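Local structure of FYVE, RhoGEF and PH domain-containing protein 5 (Homo sapiens, 3MPX) at residues Q42-D47 and H164-V169; E219-L224 and D236-G241. The protein activates the small GTPase CDC42 by exchanging its bound GDP for GTP, mediating VEGF-induced CDC42 activation, and may regulate the actin cytoskeleton and cell shape. All coordinates share one frame; numbering follows the deposited sequence.

Contact 1. Residues Q42-D47 and H164-V169; sequences QHLNLD and HRLLRV
Leu44 meets Leu166 and Val169 through branched aliphatic groups, with flat groups kept to the side: Arg165 CA sits centrally over one face of the Arg168 guanidinium, 4.2 Å from its plane. Arg165 in turn makes a cation-pi contact with Phe151 and a weak hydrogen bond from NH2 to Glu152 O, which tie it to the end of helix 142-152. The setting is the all-helical bundle of the DH (RhoGEF) domain, and at this level the two helices, 21-59 and 162-184, meet through three side chains.

One methyl group does the work for its whole segment. Leu44 extends from helix 21-59 with CG anti to the backbone N (chi1 -169°), and this carries the fork across to the other helix. Its CD2 arrives at two partners one turn apart, touching Val169 CG2 at 3.5 Å and Leu166 CD2 at 3.8 Å. The partners reach it differently. Val169 sends its CB directly at the opposing helix, whereas the CB of Leu166 leaves the backbone neither toward nor away, and it is one branch of its fork, CD2, that makes the touch. The nearest alpha carbons, Leu44 CA and Leu166 CA, are 8.7 Å apart, so the side chains bridge the gap, and only 120 Å² is buried between the segments, summed over both sides.

All three touching residues are buried, and the bundle completes their surroundings: Leu166 also packs on Phe127, Tyr130 and Leu131 of helix 117-138, on Leu79 of helix 66-98, and on Phe48. The purely apolar seam has a polar counterpart close by, where Val169 O is hydrogen-bonded to Tyr37 OH of helix 21-59.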
loop_
_atom_site.group_PDB
_atom_site.type_symbol
_atom_site.label_atom_id
_atom_site.label_comp_id
_atom_site.label_asym_id
_atom_site.label_seq_id
_atom_site.Cartn_x
_atom_site.Cartn_y
_atom_site.Cartn_z
ATOM N N GLN A 42 -9.901 -14.719 -3.513
ATOM C CA GLN A 42 -10.758 -15.903 -3.480
ATOM C C GLN A 42 -11.873 -15.670 -2.467
ATOM O O GLN A 42 -13.033 -15.569 -2.863
ATOM C CB GLN A 42 -9.915 -17.140 -3.094
ATOM C CG GLN A 42 -10.604 -18.495 -3.237
ATOM C CD GLN A 42 -10.396 -19.115 -4.597
ATOM O OE1 GLN A 42 -11.336 -19.651 -5.209
ATOM N NE2 GLN A 42 -9.157 -19.077 -5.101
ATOM N N HIS A 43 -11.498 -15.513 -1.176
ATOM C CA HIS A 43 -12.371 -15.306 -0.007
ATOM C C HIS A 43 -13.140 -14.004 -0.065
ATOM O O HIS A 43 -14.217 -13.899 0.529
ATOM C CB HIS A 43 -11.564 -15.419 1.297
ATOM C CG HIS A 43 -11.016 -16.808 1.488
ATOM N ND1 HIS A 43 -9.656 -17.077 1.360
ATOM C CD2 HIS A 43 -11.678 -17.980 1.670
ATOM C CE1 HIS A 43 -9.531 -18.385 1.518
ATOM N NE2 HIS A 43 -10.719 -18.973 1.702
ATOM N N LEU A 44 -12.618 -13.026 -0.822
ATOM C CA LEU A 44 -13.301 -11.779 -1.063
ATOM C C LEU A 44 -14.499 -12.070 -1.972
ATOM O O LEU A 44 -15.603 -11.615 -1.697
ATOM C CB LEU A 44 -12.354 -10.789 -1.733
ATOM C CG LEU A 44 -12.857 -9.343 -1.823
ATOM C CD1 LEU A 44 -13.025 -8.710 -0.444
ATOM C CD2 LEU A 44 -11.929 -8.529 -2.639
ATOM N N ASN A 45 -14.289 -12.870 -3.027
ATOM C CA ASN A 45 -15.331 -13.211 -3.987
ATOM C C ASN A 45 -16.413 -14.109 -3.399
ATOM O O ASN A 45 -17.582 -13.976 -3.764
ATOM C CB ASN A 45 -14.712 -13.837 -5.213
ATOM C CG ASN A 45 -14.344 -12.795 -6.209
ATOM O OD1 ASN A 45 -15.172 -12.377 -7.015
ATOM N ND2 ASN A 45 -13.137 -12.267 -6.099
ATOM N N LEU A 46 -16.035 -14.987 -2.474
ATOM C CA LEU A 46 -16.978 -15.884 -1.828
ATOM C C LEU A 46 -17.749 -15.153 -0.739
ATOM O O LEU A 46 -18.974 -15.230 -0.721
ATOM C CB LEU A 46 -16.254 -17.119 -1.244
ATOM C CG LEU A 46 -17.134 -18.231 -0.634
ATOM C CD1 LEU A 46 -17.746 -19.126 -1.718
ATOM C CD2 LEU A 46 -16.332 -19.112 0.314
ATOM N N ASP A 47 -17.044 -14.444 0.155
ATOM C CA ASP A 47 -17.645 -13.816 1.327
ATOM C C ASP A 47 -18.107 -12.368 1.128
ATOM O O ASP A 47 -18.929 -11.881 1.917
ATOM C CB ASP A 47 -16.679 -13.921 2.523
ATOM C CG ASP A 47 -16.067 -15.309 2.736
ATOM O OD1 ASP A 47 -16.605 -16.302 2.170
ATOM O OD2 ASP A 47 -15.040 -15.404 3.453
ATOM N N HIS A 164 -12.029 -0.366 3.709
ATOM C CA HIS A 164 -10.652 -0.528 4.130
ATOM C C HIS A 164 -10.106 -1.880 3.667
ATOM O O HIS A 164 -8.952 -1.976 3.236
ATOM C CB HIS A 164 -10.491 -0.367 5.648
ATOM C CG HIS A 164 -9.057 -0.244 6.026
ATOM N ND1 HIS A 164 -8.316 -1.353 6.417
ATOM C CD2 HIS A 164 -8.232 0.822 5.913
ATOM C CE1 HIS A 164 -7.082 -0.911 6.587
ATOM N NE2 HIS A 164 -6.985 0.392 6.299
ATOM N N ARG A 165 -10.937 -2.914 3.767
ATOM C CA ARG A 165 -10.599 -4.271 3.362
ATOM C C ARG A 165 -10.479 -4.406 1.807
ATOM O O ARG A 165 -9.959 -5.419 1.330
ATOM C CB ARG A 165 -11.636 -5.256 3.944
ATOM C CG ARG A 165 -10.991 -6.514 4.502
ATOM C CD ARG A 165 -11.942 -7.355 5.330
ATOM N NE ARG A 165 -12.138 -6.822 6.681
ATOM C CZ ARG A 165 -12.662 -7.511 7.694
ATOM N NH1 ARG A 165 -13.038 -8.774 7.523
ATOM N NH2 ARG A 165 -12.803 -6.944 8.886
ATOM N N LEU A 166 -10.942 -3.392 1.029
ATOM C CA LEU A 166 -10.849 -3.427 -0.432
ATOM C C LEU A 166 -9.677 -2.607 -0.970
ATOM O O LEU A 166 -9.296 -2.801 -2.129
ATOM C CB LEU A 166 -12.159 -3.054 -1.125
ATOM C CG LEU A 166 -13.153 -4.211 -1.170
ATOM C CD1 LEU A 166 -14.501 -3.751 -0.794
ATOM C CD2 LEU A 166 -13.141 -4.924 -2.508
ATOM N N LEU A 167 -9.059 -1.744 -0.124
ATOM C CA LEU A 167 -7.840 -1.018 -0.481
ATOM C C LEU A 167 -6.769 -2.084 -0.751
ATOM O O LEU A 167 -5.901 -1.886 -1.608
ATOM C CB LEU A 167 -7.346 -0.134 0.690
ATOM C CG LEU A 167 -8.219 1.023 1.182
ATOM C CD1 LEU A 167 -7.684 1.564 2.480
ATOM C CD2 LEU A 167 -8.263 2.158 0.177
ATOM N N ARG A 168 -6.851 -3.222 -0.008
ATOM C CA ARG A 168 -5.963 -4.381 -0.090
ATOM C C ARG A 168 -5.909 -4.963 -1.521
ATOM O O ARG A 168 -4.864 -5.467 -1.925
ATOM C CB ARG A 168 -6.361 -5.445 0.951
ATOM C CG ARG A 168 -5.630 -5.313 2.281
ATOM C CD ARG A 168 -6.313 -6.109 3.363
ATOM N NE ARG A 168 -6.638 -5.286 4.534
ATOM C CZ ARG A 168 -7.314 -5.717 5.599
ATOM N NH1 ARG A 168 -7.747 -6.973 5.655
ATOM N NH2 ARG A 168 -7.561 -4.898 6.612
ATOM N N VAL A 169 -7.005 -4.827 -2.297
ATOM C CA VAL A 169 -7.089 -5.212 -3.710
ATOM C C VAL A 169 -6.166 -4.285 -4.529
ATOM O O VAL A 169 -5.242 -4.774 -5.168
ATOM C CB VAL A 169 -8.567 -5.197 -4.208
ATOM C CG1 VAL A 169 -8.683 -5.245 -5.736
ATOM C CG2 VAL A 169 -9.366 -6.327 -3.565
#

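Contact 2. Residues E219-L224 and D236-G241; sequences ENLQKL and DLLQPG
Leu221 and Leu238 both hold CG anti to the backbone N, with chi1 of -177° and -172°, and this shared torsion brings one methyl of each into contact: Leu221 CD1 lies 3.6 Å from Leu238 CD1, the two side chains crossing at a slant. In Leu224 and Leu237 the first torsion takes the other course and turns CG away from the carbonyl carbon. The backbones set how near their beta carbons come, Leu224 CB to Leu237 CB being 4.1 Å, and the torsion decides only where the methyls go.

Beyond the beta carbons this pair interlocks with backbone. Leu237 CD1 is sent against Leu224 O at 3.3 Å, while Leu224 CD1 lies 3.8 Å from Leu237 O, an exchange in which each leucine puts a methyl against the other's carbonyl oxygen. The backbones come close here, Leu224 CA and Leu237 CA standing 5.9 Å apart, and the loop is thus laid along the helix by four leucines, with 214 Å² buried in all.

Asn220 adds polar bonds at the side. Lys223 NZ donates to its OD1 over 3.3 Å, in the carbonyl plane and on a lone pair, with a C=O...N angle of 130°; this bond is internal to helix 218-230. The tie beyond the helix is the hydrogen bond that the same OD1 accepts from Phe244 N, and Phe244 also packs on Leu224. Helix 218-230, which leads from the DH bundle toward the PH sheet, is therefore tied to the start of strand 244-254 as well as packed on the loop before it, a junction that belongs to a tandem DH-PH module.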
loop_
_atom_site.group_PDB
_atom_site.type_symbol
_atom_site.label_atom_id
_atom_site.label_comp_id
_atom_site.label_asym_id
_atom_site.label_seq_id
_atom_site.Cartn_x
_atom_site.Cartn_y
_atom_site.Cartn_z
ATOM N N GLU A 219 -3.292 8.178 -3.004
ATOM C CA GLU A 219 -1.989 8.818 -2.737
ATOM C C GLU A 219 -1.396 8.313 -1.432
ATOM O O GLU A 219 -0.220 7.957 -1.396
ATOM C CB GLU A 219 -2.084 10.354 -2.748
ATOM N N ASN A 220 -2.239 8.198 -0.390
ATOM C CA ASN A 220 -1.841 7.677 0.918
ATOM C C ASN A 220 -1.464 6.195 0.869
ATOM O O ASN A 220 -0.455 5.814 1.484
ATOM C CB ASN A 220 -2.911 7.911 1.978
ATOM C CG ASN A 220 -2.286 7.985 3.339
ATOM O OD1 ASN A 220 -1.592 8.956 3.667
ATOM N ND2 ASN A 220 -2.424 6.920 4.117
ATOM N N LEU A 221 -2.262 5.371 0.133
ATOM C CA LEU A 221 -2.005 3.941 -0.038
ATOM C C LEU A 221 -0.617 3.747 -0.647
ATOM O O LEU A 221 0.134 2.882 -0.196
ATOM C CB LEU A 221 -3.095 3.259 -0.910
ATOM C CG LEU A 221 -2.980 1.724 -1.105
ATOM C CD1 LEU A 221 -2.871 0.988 0.232
ATOM C CD2 LEU A 221 -4.160 1.172 -1.884
ATOM N N GLN A 222 -0.263 4.599 -1.623
ATOM C CA GLN A 222 1.037 4.580 -2.269
ATOM C C GLN A 222 2.135 4.931 -1.264
ATOM O O GLN A 222 3.069 4.143 -1.136
ATOM C CB GLN A 222 1.063 5.520 -3.494
ATOM C CG GLN A 222 2.457 5.710 -4.101
ATOM C CD GLN A 222 2.399 6.231 -5.502
ATOM O OE1 GLN A 222 2.771 5.551 -6.465
ATOM N NE2 GLN A 222 1.962 7.457 -5.641
ATOM N N LYS A 223 2.016 6.075 -0.538
ATOM C CA LYS A 223 3.025 6.487 0.452
ATOM C C LYS A 223 3.354 5.353 1.411
ATOM O O LYS A 223 4.525 4.993 1.527
ATOM C CB LYS A 223 2.604 7.745 1.238
ATOM C CG LYS A 223 2.817 9.054 0.480
ATOM C CD LYS A 223 2.123 10.253 1.138
ATOM C CE LYS A 223 0.675 10.456 0.745
ATOM N NZ LYS A 223 -0.094 11.185 1.794
ATOM N N LEU A 224 2.306 4.721 2.003
ATOM C CA LEU A 224 2.452 3.641 2.977
ATOM C C LEU A 224 3.048 2.375 2.368
ATOM O O LEU A 224 3.804 1.683 3.073
ATOM C CB LEU A 224 1.137 3.344 3.719
ATOM C CG LEU A 224 0.374 4.555 4.375
ATOM C CD1 LEU A 224 -0.786 4.070 5.245
ATOM C CD2 LEU A 224 1.304 5.507 5.167
ATOM N N ASP A 236 3.630 -3.650 8.028
ATOM C CA ASP A 236 2.490 -3.226 7.210
ATOM C C ASP A 236 1.806 -2.058 7.854
ATOM O O ASP A 236 1.220 -2.199 8.931
ATOM C CB ASP A 236 1.499 -4.379 6.967
ATOM N N LEU A 237 1.897 -0.890 7.208
ATOM C CA LEU A 237 1.342 0.343 7.754
ATOM C C LEU A 237 -0.136 0.519 7.438
ATOM O O LEU A 237 -0.765 1.434 7.975
ATOM C CB LEU A 237 2.137 1.565 7.254
ATOM C CG LEU A 237 3.653 1.494 7.403
ATOM C CD1 LEU A 237 4.330 2.250 6.301
ATOM C CD2 LEU A 237 4.104 1.968 8.772
ATOM N N LEU A 238 -0.696 -0.327 6.556
ATOM C CA LEU A 238 -2.090 -0.170 6.176
ATOM C C LEU A 238 -2.987 -0.387 7.386
ATOM O O LEU A 238 -3.206 -1.525 7.807
ATOM C CB LEU A 238 -2.476 -1.063 4.982
ATOM C CG LEU A 238 -3.881 -0.814 4.412
ATOM C CD1 LEU A 238 -3.951 0.504 3.643
ATOM C CD2 LEU A 238 -4.366 -1.991 3.569
ATOM N N GLN A 239 -3.421 0.741 7.987
ATOM C CA GLN A 239 -4.302 0.811 9.155
ATOM C C GLN A 239 -5.430 1.832 8.887
ATOM O O GLN A 239 -5.171 2.878 8.278
ATOM C CB GLN A 239 -3.513 1.151 10.430
ATOM N N PRO A 240 -6.694 1.540 9.290
ATOM C CA PRO A 240 -7.795 2.475 8.991
ATOM C C PRO A 240 -7.594 3.824 9.638
ATOM O O PRO A 240 -7.242 3.877 10.823
ATOM C CB PRO A 240 -9.029 1.769 9.555
ATOM C CG PRO A 240 -8.649 0.350 9.652
ATOM C CD PRO A 240 -7.196 0.344 9.993
ATOM N N GLY A 241 -7.771 4.881 8.843
ATOM C CA GLY A 241 -7.622 6.268 9.276
ATOM C C GLY A 241 -6.203 6.817 9.249
ATOM O O GLY A 241 -6.022 8.040 9.315
#

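Overall arrangement
Both segments of contact 1 precede those of contact 2 in the chain, and the centres of the two contacts lie about 17 Å apart. Contact 1 joins two long helices of the DH bundle; contact 2 fastens helix 218-230 to the loop that leads into the PH sheet at strand 244-254. Helix 162-184 bridges them, since it also meets the second site: His164 NE2 packs 3.2 Å from Pro240 N, Leu167 O lies 3.5 Å from Leu221 CD2, and Arg168 CG lies 3.8 Å from Leu238 CD2. Helix 162-184 thus contributes to the bundle core and packs against the residues that lead into the PH sheet.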